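Local atomic coordinates of putative diflavin flavoprotein A 5 (Nostoc sp. PCC 7120, PDB entry 4FEK), a protein that probably mediates electron transfer from NADH to oxygen, reducing it to water; this fragment is its N-terminal metallo-beta-lactamase-like domain of the flavodiiron type. Residues Val47-Ile55 with Leu71-Leu80; Gln168-His179 with Leu222-Gly232. All blocks are in the same frame, centred on the assembly; numbering follows the deposited sequence.

Overall arrangement
From the N terminus, the chain builds the seven-stranded mixed sheet first, and contact 1 (47-55 with 71-80) closes early there: hairpin 41-49/53-56 is met by the end of helix 61-74 and the turn leading into strand 80-84. Contact 2 opens only after contact 1 has closed, so the two loops follow in series. It lies in the second, five-stranded sheet, where strand 169-173 pairs with strand 226-229; the chain between its two segments includes helices 194-205 and 209-219. The centres are about 20 Å apart, yet the sheets face one another in the sandwich of the metallo-beta-lactamase fold: CD1 of I48 packs on OH of Y171 at 3.6 Å.

Contact 1 (Val47-Ile55 with Leu71-Leu80); sequences VIEGDKTAI and LQQTVNLKKL
The beta-alpha-beta unit of strand 53-56, helix 61-74 and strand 80-84 gives its strands to the larger sheet of the metallo-beta-lactamase fold, with the helix packed on that sheet; strand 41-49 joins as the hairpin neighbour of 53-56. Apolar packing holds the contact: V47, T53 and I55 turn toward the helix end and the turn after it. V47 and V75 meet tip to tip, CG1 of V47 lying 3.6 Å from CG1 of V75. The other methyl of V47, CG2, reaches CD1 of L71 at 4.2 Å.

I55 is held between two leucines. Its CG1 sits between the backbone N and the carbonyl carbon (chi1 63°), which leaves CG2 beside the N and near both partners. CG2 of I55 is 3.8 Å from CD1 of L80 and also touches CD1 of L71, while CD1 at the far end of I55 lies 3.8 Å from CD2 of L80. Both leucines cross I55 at about a right angle, so one isoleucine links the last turn of the helix to L80. L99 of helix 93-102 packs on I55 and L71 as well.

Toward the hairpin turn, polar atoms meet carbon by van der Waals contact alone. The extended chain of E49 carries OE2 to 3.7 Å from CG1 of V75, a contact of carboxylate with methyl. The backbone of T53 is tied to D81 and Y82, just beyond L80. Across the contact, CB of T53 lies 3.7 Å from the carbonyl O of K79, and O of T53 is 3.7 Å from CD1 of L80.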
loop_
_atom_site.group_PDB
_atom_site.type_symbol
_atom_site.label_atom_id
_atom_site.label_comp_id
_atom_site.label_asym_id
_atom_site.label_seq_id
_atom_site.Cartn_x
_atom_site.Cartn_y
_atom_site.Cartn_z
ATOM N N VAL A 47 -7.666 -2.654 -6.705
ATOM C CA VAL A 47 -7.796 -3.112 -8.095
ATOM C C VAL A 47 -8.261 -1.930 -8.928
ATOM O O VAL A 47 -9.252 -1.290 -8.581
ATOM C CB VAL A 47 -8.851 -4.237 -8.236
ATOM C CG1 VAL A 47 -8.860 -4.762 -9.669
ATOM C CG2 VAL A 47 -8.569 -5.369 -7.241
ATOM N N ILE A 48 -7.506 -1.590 -9.968
ATOM C CA ILE A 48 -7.947 -0.571 -10.922
ATOM C C ILE A 48 -8.191 -1.251 -12.269
ATOM O O ILE A 48 -7.293 -1.894 -12.827
ATOM C CB ILE A 48 -6.902 0.547 -11.122
ATOM C CG1 ILE A 48 -6.542 1.210 -9.787
ATOM C CG2 ILE A 48 -7.424 1.587 -12.120
ATOM C CD1 ILE A 48 -5.195 1.977 -9.844
ATOM N N GLU A 49 -9.399 -1.096 -12.806
ATOM C CA GLU A 49 -9.734 -1.758 -14.063
ATOM C C GLU A 49 -9.924 -0.752 -15.178
ATOM O O GLU A 49 -11.006 -0.183 -15.313
ATOM C CB GLU A 49 -11.030 -2.562 -13.923
ATOM C CG GLU A 49 -10.927 -3.794 -13.064
ATOM C CD GLU A 49 -12.249 -4.545 -12.984
ATOM O OE1 GLU A 49 -13.236 -4.094 -13.617
ATOM O OE2 GLU A 49 -12.299 -5.585 -12.291
ATOM N N GLY A 50 -8.892 -0.523 -15.975
ATOM C CA GLY A 50 -9.059 0.321 -17.140
ATOM C C GLY A 50 -9.193 -0.614 -18.326
ATOM O O GLY A 50 -9.802 -1.682 -18.220
ATOM N N ASP A 51 -8.609 -0.219 -19.445
ATOM C CA ASP A 51 -8.335 -1.138 -20.535
ATOM C C ASP A 51 -7.471 -2.300 -20.042
ATOM O O ASP A 51 -7.682 -3.456 -20.432
ATOM C CB ASP A 51 -7.608 -0.390 -21.648
ATOM C CG ASP A 51 -8.544 0.523 -22.440
ATOM O OD1 ASP A 51 -9.759 0.230 -22.484
ATOM O OD2 ASP A 51 -8.066 1.523 -23.011
ATOM N N LYS A 52 -6.492 -1.985 -19.193
ATOM C CA LYS A 52 -5.671 -3.004 -18.534
ATOM C C LYS A 52 -6.012 -3.040 -17.049
ATOM O O LYS A 52 -6.496 -2.051 -16.501
ATOM C CB LYS A 52 -4.174 -2.705 -18.718
ATOM C CG LYS A 52 -3.670 -2.881 -20.162
ATOM C CD LYS A 52 -2.143 -2.822 -20.195
ATOM C CE LYS A 52 -1.599 -2.929 -21.610
ATOM N NZ LYS A 52 -2.486 -2.207 -22.567
ATOM N N THR A 53 -5.773 -4.179 -16.398
ATOM C CA THR A 53 -6.078 -4.303 -14.973
ATOM C C THR A 53 -4.808 -4.397 -14.112
ATOM O O THR A 53 -3.879 -5.140 -14.423
ATOM C CB THR A 53 -7.045 -5.496 -14.690
ATOM O OG1 THR A 53 -8.320 -5.220 -15.278
ATOM C CG2 THR A 53 -7.260 -5.673 -13.204
ATOM N N ALA A 54 -4.764 -3.611 -13.043
ATOM C CA ALA A 54 -3.668 -3.685 -12.084
ATOM C C ALA A 54 -4.175 -3.919 -10.675
ATOM O O ALA A 54 -5.213 -3.388 -10.260
ATOM C CB ALA A 54 -2.816 -2.387 -12.124
ATOM N N ILE A 55 -3.436 -4.729 -9.932
ATOM C CA ILE A 55 -3.664 -4.834 -8.509
ATOM C C ILE A 55 -2.522 -4.136 -7.771
ATOM O O ILE A 55 -1.373 -4.120 -8.218
ATOM C CB ILE A 55 -3.854 -6.289 -8.028
ATOM C CG1 ILE A 55 -2.620 -7.130 -8.271
ATOM C CG2 ILE A 55 -5.045 -6.952 -8.762
ATOM C CD1 ILE A 55 -2.877 -8.621 -7.932
ATOM N N LEU A 71 -10.252 -12.062 -4.395
ATOM C CA LEU A 71 -9.745 -11.452 -5.615
ATOM C C LEU A 71 -10.352 -12.190 -6.813
ATOM O O LEU A 71 -10.797 -11.566 -7.781
ATOM C CB LEU A 71 -8.217 -11.531 -5.649
ATOM C CG LEU A 71 -7.548 -10.958 -6.891
ATOM C CD1 LEU A 71 -7.808 -9.472 -6.948
ATOM C CD2 LEU A 71 -6.048 -11.288 -6.913
ATOM N N GLN A 72 -10.384 -13.520 -6.723
ATOM C CA GLN A 72 -10.997 -14.362 -7.754
ATOM C C GLN A 72 -12.474 -14.053 -7.954
ATOM O O GLN A 72 -12.998 -14.196 -9.053
ATOM C CB GLN A 72 -10.841 -15.846 -7.413
ATOM C CG GLN A 72 -9.785 -16.559 -8.223
ATOM C CD GLN A 72 -9.878 -18.083 -8.119
ATOM O OE1 GLN A 72 -10.749 -18.626 -7.438
ATOM N NE2 GLN A 72 -8.966 -18.773 -8.791
ATOM N N GLN A 73 -13.146 -13.630 -6.894
ATOM C CA GLN A 73 -14.544 -13.249 -7.009
ATOM C C GLN A 73 -14.718 -11.863 -7.607
ATOM O O GLN A 73 -15.794 -11.534 -8.080
ATOM C CB GLN A 73 -15.257 -13.368 -5.658
ATOM C CG GLN A 73 -15.272 -14.807 -5.123
ATOM C CD GLN A 73 -15.813 -14.922 -3.704
ATOM O OE1 GLN A 73 -16.160 -13.922 -3.071
ATOM N NE2 GLN A 73 -15.885 -16.153 -3.197
ATOM N N THR A 74 -13.653 -11.063 -7.615
ATOM C CA THR A 74 -13.741 -9.688 -8.081
ATOM C C THR A 74 -13.233 -9.494 -9.511
ATOM O O THR A 74 -13.766 -8.698 -10.277
ATOM C CB THR A 74 -12.911 -8.754 -7.169
ATOM O OG1 THR A 74 -13.217 -9.031 -5.800
ATOM C CG2 THR A 74 -13.199 -7.301 -7.485
ATOM N N VAL A 75 -12.162 -10.183 -9.856
ATOM C CA VAL A 75 -11.558 -10.000 -11.165
ATOM C C VAL A 75 -11.209 -11.350 -11.783
ATOM O O VAL A 75 -10.993 -12.339 -11.076
ATOM C CB VAL A 75 -10.276 -9.126 -11.090
ATOM C CG1 VAL A 75 -10.465 -7.953 -10.140
ATOM C CG2 VAL A 75 -9.116 -9.931 -10.631
ATOM N N ASN A 76 -11.142 -11.378 -13.110
ATOM C CA ASN A 76 -10.730 -12.562 -13.839
ATOM C C ASN A 76 -9.221 -12.555 -13.863
ATOM O O ASN A 76 -8.614 -11.684 -14.493
ATOM C CB ASN A 76 -11.294 -12.504 -15.271
ATOM C CG ASN A 76 -10.917 -13.708 -16.114
ATOM O OD1 ASN A 76 -10.063 -14.514 -15.742
ATOM N ND2 ASN A 76 -11.553 -13.828 -17.278
ATOM N N LEU A 77 -8.604 -13.518 -13.186
ATOM C CA LEU A 77 -7.153 -13.503 -13.037
ATOM C C LEU A 77 -6.428 -13.651 -14.375
ATOM O O LEU A 77 -5.256 -13.295 -14.500
ATOM C CB LEU A 77 -6.678 -14.555 -12.027
ATOM C CG LEU A 77 -7.200 -14.360 -10.597
ATOM C CD1 LEU A 77 -6.353 -15.116 -9.600
ATOM C CD2 LEU A 77 -7.254 -12.907 -10.221
ATOM N N LYS A 78 -7.122 -14.157 -15.386
ATOM C CA LYS A 78 -6.495 -14.255 -16.696
ATOM C C LYS A 78 -6.428 -12.889 -17.382
ATOM O O LYS A 78 -5.722 -12.714 -18.367
ATOM C CB LYS A 78 -7.198 -15.299 -17.568
ATOM C CG LYS A 78 -6.876 -16.726 -17.145
ATOM C CD LYS A 78 -5.366 -16.914 -16.979
ATOM C CE LYS A 78 -4.645 -16.845 -18.328
ATOM N NZ LYS A 78 -3.165 -16.773 -18.191
ATOM N N LYS A 79 -7.147 -11.924 -16.828
ATOM C CA LYS A 79 -7.188 -10.566 -17.353
ATOM C C LYS A 79 -6.262 -9.618 -16.582
ATOM O O LYS A 79 -6.238 -8.410 -16.829
ATOM C CB LYS A 79 -8.623 -10.033 -17.306
ATOM C CG LYS A 79 -9.333 -10.054 -18.647
ATOM C CD LYS A 79 -10.724 -10.669 -18.544
ATOM C CE LYS A 79 -11.657 -9.841 -17.673
ATOM N NZ LYS A 79 -13.017 -10.461 -17.617
ATOM N N LEU A 80 -5.511 -10.168 -15.641
ATOM C CA LEU A 80 -4.665 -9.364 -14.783
ATOM C C LEU A 80 -3.373 -9.021 -15.526
ATOM O O LEU A 80 -2.733 -9.898 -16.108
ATOM C CB LEU A 80 -4.382 -10.143 -13.498
ATOM C CG LEU A 80 -3.455 -9.544 -12.456
ATOM C CD1 LEU A 80 -3.854 -8.100 -12.130
ATOM C CD2 LEU A 80 -3.497 -10.432 -11.211
#

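Contact 2 (Gln168-His179 with Leu222-Gly232); sequences QILYTDKIFGAH and LQVRLYAVGHG. With PO4 (phosphate ion), chain E.
Strands 169-173 and 226-229 run parallel at one side of the smaller sheet of the metallo-beta-lactamase fold. The loops beyond them, at the end where flavodiiron relatives carry their di-iron site, bring K174 to a bound phosphate, probably from the crystallisation liquor; H231 backs K174, and H179 packs on H231.

The backbone pairing alternates between the strands: R225 N donates to Q168 O (2.8 Å), L170 N to L226 O and A228 N to L170 O (2.8 Å). T172 N then approaches A228 O from above the carbonyl plane in a longer bond. Farther along, G230 N donates to D173 O and A178 N to H231 O. A water bridges D173 N and A228 O.

At the outer end Q168 also uses both ends of its amide. Its OE1 accepts from R225 NE at 3.3 Å, lying in the guanidinium plane, while NE2 makes a weak bond to Q223 OE1 with the two amides turned 76° apart.

Apolar side chains fill both faces. CB of A228 touches CG2 of I169 and, obliquely, the Y171 ring, 3.5 Å from CD1 of Y171; CG2 of I169 lies over one face of that ring toward its rim. Beside L170, on the other face, the Y227 ring forms an offset stack with F176, centroids 4.0 Å apart and planes at 10°; I219 of helix 209-219 touches both rings, and Y227 OH is hydrogen-bonded to T243.

The polar end centres on H231, whose ND1 is hydrogen-bonded to T42 O. CE1 of H179 lies over the centre of the H231 ring, 3.5 Å from CG of H231. K174, bent at chi2 (-65°), donates from NZ to H231 NE2 at 2.9 Å, near the ring plane. H87, S89, N91 and R92 also bind the phosphate, whose O4 accepts from K174 NZ at 2.8 Å.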
loop_
_atom_site.group_PDB
_atom_site.type_symbol
_atom_site.label_atom_id
_atom_site.label_comp_id
_atom_site.label_asym_id
_atom_site.label_seq_id
_atom_site.Cartn_x
_atom_site.Cartn_y
_atom_site.Cartn_z
ATOM N N GLN A 168 -7.475 10.694 -8.823
ATOM C CA GLN A 168 -6.719 11.485 -7.830
ATOM C C GLN A 168 -6.524 10.746 -6.506
ATOM O O GLN A 168 -6.501 11.343 -5.421
ATOM C CB GLN A 168 -7.328 12.878 -7.621
ATOM C CG GLN A 168 -7.517 13.598 -8.944
ATOM C CD GLN A 168 -7.883 15.056 -8.802
ATOM O OE1 GLN A 168 -8.710 15.428 -7.975
ATOM N NE2 GLN A 168 -7.277 15.891 -9.630
ATOM N N ILE A 169 -6.371 9.435 -6.609
ATOM C CA ILE A 169 -6.085 8.615 -5.446
ATOM C C ILE A 169 -4.572 8.387 -5.402
ATOM O O ILE A 169 -3.940 8.074 -6.406
ATOM C CB ILE A 169 -6.809 7.251 -5.505
ATOM C CG1 ILE A 169 -8.340 7.424 -5.354
ATOM C CG2 ILE A 169 -6.310 6.335 -4.413
ATOM C CD1 ILE A 169 -9.112 6.078 -5.488
ATOM N N LEU A 170 -3.993 8.560 -4.222
ATOM C CA LEU A 170 -2.589 8.247 -4.017
ATOM C C LEU A 170 -2.494 6.974 -3.185
ATOM O O LEU A 170 -3.027 6.913 -2.065
ATOM C CB LEU A 170 -1.912 9.422 -3.305
ATOM C CG LEU A 170 -0.429 9.222 -3.038
ATOM C CD1 LEU A 170 0.296 9.174 -4.366
ATOM C CD2 LEU A 170 0.107 10.374 -2.156
ATOM N N TYR A 171 -1.819 5.966 -3.731
ATOM C CA TYR A 171 -1.626 4.671 -3.069
ATOM C C TYR A 171 -0.320 4.783 -2.286
ATOM O O TYR A 171 0.746 4.916 -2.886
ATOM C CB TYR A 171 -1.577 3.546 -4.115
ATOM C CG TYR A 171 -2.918 3.463 -4.883
ATOM C CD1 TYR A 171 -3.951 2.647 -4.421
ATOM C CD2 TYR A 171 -3.154 4.253 -6.005
ATOM C CE1 TYR A 171 -5.175 2.592 -5.077
ATOM C CE2 TYR A 171 -4.398 4.221 -6.678
ATOM C CZ TYR A 171 -5.395 3.385 -6.197
ATOM O OH TYR A 171 -6.619 3.337 -6.837
ATOM N N THR A 172 -0.416 4.762 -0.959
ATOM C CA THR A 172 0.700 5.190 -0.118
ATOM C C THR A 172 1.291 4.046 0.687
ATOM O O THR A 172 2.286 4.256 1.409
ATOM C CB THR A 172 0.300 6.320 0.863
ATOM O OG1 THR A 172 -0.681 5.837 1.799
ATOM C CG2 THR A 172 -0.239 7.524 0.127
ATOM N N ASP A 173 0.674 2.859 0.574
ATOM C CA ASP A 173 1.184 1.637 1.225
ATOM C C ASP A 173 1.424 1.903 2.720
ATOM O O ASP A 173 0.479 2.209 3.441
ATOM C CB ASP A 173 2.484 1.188 0.532
ATOM C CG ASP A 173 2.936 -0.207 0.950
ATOM O OD1 ASP A 173 2.172 -0.925 1.641
ATOM O OD2 ASP A 173 4.073 -0.585 0.577
ATOM N N LYS A 174 2.681 1.822 3.178
ATOM C CA LYS A 174 2.973 2.018 4.607
ATOM C C LYS A 174 2.737 3.432 5.120
ATOM O O LYS A 174 2.619 3.632 6.327
ATOM C CB LYS A 174 4.412 1.591 4.958
ATOM C CG LYS A 174 4.686 0.106 4.813
ATOM C CD LYS A 174 3.864 -0.726 5.800
ATOM C CE LYS A 174 4.107 -2.234 5.578
ATOM N NZ LYS A 174 3.539 -3.076 6.669
ATOM N N ILE A 175 2.715 4.434 4.240
ATOM C CA ILE A 175 2.578 5.803 4.754
ATOM C C ILE A 175 1.113 6.133 5.092
ATOM O O ILE A 175 0.212 5.785 4.322
ATOM C CB ILE A 175 3.152 6.868 3.799
ATOM C CG1 ILE A 175 4.485 6.420 3.184
ATOM C CG2 ILE A 175 3.296 8.218 4.536
ATOM C CD1 ILE A 175 5.577 6.117 4.196
ATOM N N PHE A 176 0.903 6.809 6.228
ATOM C CA PHE A 176 -0.413 7.336 6.670
ATOM C C PHE A 176 -1.439 6.351 7.232
ATOM O O PHE A 176 -2.611 6.722 7.381
ATOM C CB PHE A 176 -1.141 8.126 5.561
ATOM C CG PHE A 176 -0.355 9.232 4.975
ATOM C CD1 PHE A 176 -0.012 10.343 5.735
ATOM C CD2 PHE A 176 0.017 9.186 3.640
ATOM C CE1 PHE A 176 0.703 11.373 5.176
ATOM C CE2 PHE A 176 0.723 10.214 3.075
ATOM C CZ PHE A 176 1.074 11.312 3.842
ATOM N N GLY A 177 -1.031 5.119 7.532
ATOM C CA GLY A 177 -1.992 4.116 7.979
ATOM C C GLY A 177 -2.262 4.067 9.471
ATOM O O GLY A 177 -1.841 4.956 10.255
ATOM N N ALA A 178 -2.973 3.016 9.881
ATOM C CA ALA A 178 -3.251 2.788 11.303
ATOM C C ALA A 178 -3.580 1.331 11.520
ATOM O O ALA A 178 -4.277 0.734 10.705
ATOM C CB ALA A 178 -4.411 3.673 11.784
ATOM N N HIS A 179 -3.059 0.744 12.594
ATOM C CA HIS A 179 -3.386 -0.650 12.902
ATOM C C HIS A 179 -4.658 -0.758 13.718
ATOM O O HIS A 179 -4.633 -0.838 14.944
ATOM C CB HIS A 179 -2.202 -1.387 13.540
ATOM C CG HIS A 179 -1.143 -1.755 12.548
ATOM N ND1 HIS A 179 -1.392 -2.599 11.478
ATOM C CD2 HIS A 179 0.143 -1.352 12.415
ATOM C CE1 HIS A 179 -0.291 -2.730 10.758
ATOM N NE2 HIS A 179 0.651 -1.966 11.294
ATOM N N LEU A 222 0.828 17.129 -5.689
ATOM C CA LEU A 222 -0.272 16.324 -6.202
ATOM C C LEU A 222 -1.620 16.827 -5.716
ATOM O O LEU A 222 -1.772 17.248 -4.568
ATOM C CB LEU A 222 -0.114 14.854 -5.811
ATOM C CG LEU A 222 1.077 14.117 -6.406
ATOM C CD1 LEU A 222 1.050 12.642 -6.003
ATOM C CD2 LEU A 222 1.065 14.290 -7.915
ATOM N N GLN A 223 -2.606 16.778 -6.598
ATOM C CA GLN A 223 -3.976 17.002 -6.179
ATOM C C GLN A 223 -4.594 15.664 -5.762
ATOM O O GLN A 223 -4.924 14.842 -6.619
ATOM C CB GLN A 223 -4.755 17.616 -7.326
ATOM C CG GLN A 223 -6.119 18.119 -6.947
ATOM C CD GLN A 223 -6.850 18.696 -8.141
ATOM O OE1 GLN A 223 -8.027 18.404 -8.365
ATOM N NE2 GLN A 223 -6.150 19.518 -8.925
ATOM N N VAL A 224 -4.766 15.462 -4.457
ATOM C CA VAL A 224 -5.176 14.154 -3.922
ATOM C C VAL A 224 -6.516 14.199 -3.193
ATOM O O VAL A 224 -6.727 15.022 -2.299
ATOM C CB VAL A 224 -4.122 13.582 -2.930
ATOM C CG1 VAL A 224 -4.482 12.160 -2.515
ATOM C CG2 VAL A 224 -2.738 13.625 -3.523
ATOM N N ARG A 225 -7.406 13.282 -3.548
ATOM C CA ARG A 225 -8.710 13.186 -2.901
ATOM C C ARG A 225 -8.739 12.080 -1.855
ATOM O O ARG A 225 -9.579 12.099 -0.966
ATOM C CB ARG A 225 -9.800 12.917 -3.944
ATOM C CG ARG A 225 -10.022 14.065 -4.912
ATOM C CD ARG A 225 -11.066 13.696 -5.953
ATOM N NE ARG A 225 -11.626 14.880 -6.591
ATOM C CZ ARG A 225 -12.882 15.288 -6.442
ATOM N NH1 ARG A 225 -13.724 14.595 -5.685
ATOM N NH2 ARG A 225 -13.297 16.388 -7.056
ATOM N N LEU A 226 -7.822 11.116 -1.964
ATOM C CA LEU A 226 -7.812 9.969 -1.058
ATOM C C LEU A 226 -6.403 9.424 -0.889
ATOM O O LEU A 226 -5.674 9.277 -1.883
ATOM C CB LEU A 226 -8.711 8.850 -1.609
ATOM C CG LEU A 226 -8.876 7.603 -0.739
ATOM C CD1 LEU A 226 -9.888 7.881 0.354
ATOM C CD2 LEU A 226 -9.286 6.383 -1.582
ATOM N N TYR A 227 -6.021 9.127 0.356
ATOM C CA TYR A 227 -4.850 8.277 0.601
ATOM C C TYR A 227 -5.348 6.841 0.725
ATOM O O TYR A 227 -5.937 6.463 1.750
ATOM C CB TYR A 227 -4.092 8.639 1.901
ATOM C CG TYR A 227 -3.368 9.966 1.901
ATOM C CD1 TYR A 227 -2.909 10.544 0.721
ATOM C CD2 TYR A 227 -3.091 10.625 3.099
ATOM C CE1 TYR A 227 -2.223 11.746 0.734
ATOM C CE2 TYR A 227 -2.400 11.836 3.114
ATOM C CZ TYR A 227 -1.965 12.386 1.935
ATOM O OH TYR A 227 -1.285 13.597 1.955
ATOM N N ALA A 228 -5.101 6.055 -0.314
ATOM C CA ALA A 228 -5.387 4.629 -0.294
ATOM C C ALA A 228 -4.235 3.922 0.413
ATOM O O ALA A 228 -3.316 3.414 -0.228
ATOM C CB ALA A 228 -5.554 4.100 -1.708
ATOM N N VAL A 229 -4.306 3.907 1.737
ATOM C CA VAL A 229 -3.236 3.412 2.594
ATOM C C VAL A 229 -3.199 1.881 2.682
ATOM O O VAL A 229 -4.167 1.225 2.350
ATOM C CB VAL A 229 -3.411 3.953 4.007
ATOM C CG1 VAL A 229 -3.474 5.503 3.974
ATOM C CG2 VAL A 229 -4.701 3.363 4.657
ATOM N N GLY A 230 -2.076 1.339 3.155
ATOM C CA GLY A 230 -1.887 -0.081 3.295
ATOM C C GLY A 230 -2.572 -0.679 4.517
ATOM O O GLY A 230 -2.911 -1.858 4.509
ATOM N N HIS A 231 -2.779 0.117 5.570
ATOM C CA HIS A 231 -3.339 -0.417 6.809
ATOM C C HIS A 231 -4.406 0.487 7.380
ATOM O O HIS A 231 -4.184 1.674 7.568
ATOM C CB HIS A 231 -2.264 -0.638 7.897
ATOM C CG HIS A 231 -1.195 -1.621 7.531
ATOM N ND1 HIS A 231 -1.435 -2.974 7.383
ATOM C CD2 HIS A 231 0.130 -1.450 7.313
ATOM C CE1 HIS A 231 -0.310 -3.585 7.061
ATOM N NE2 HIS A 231 0.657 -2.682 7.005
ATOM N N GLY A 232 -5.551 -0.093 7.728
ATOM C CA GLY A 232 -6.595 0.682 8.377
ATOM C C GLY A 232 -7.575 1.326 7.413
ATOM O O GLY A 232 -7.646 0.979 6.250
HETATM P P PO4 E . 5.129 -6.457 5.758
HETATM O O1 PO4 E . 4.883 -7.453 4.618
HETATM O O2 PO4 E . 5.579 -7.247 6.941
HETATM O O3 PO4 E . 6.217 -5.537 5.282
HETATM O O4 PO4 E . 3.827 -5.751 6.050
HETATM O O HOH W 1 -1.457 1.493 -1.037
HETATM O O HOH W 2 -0.637 2.031 6.013
#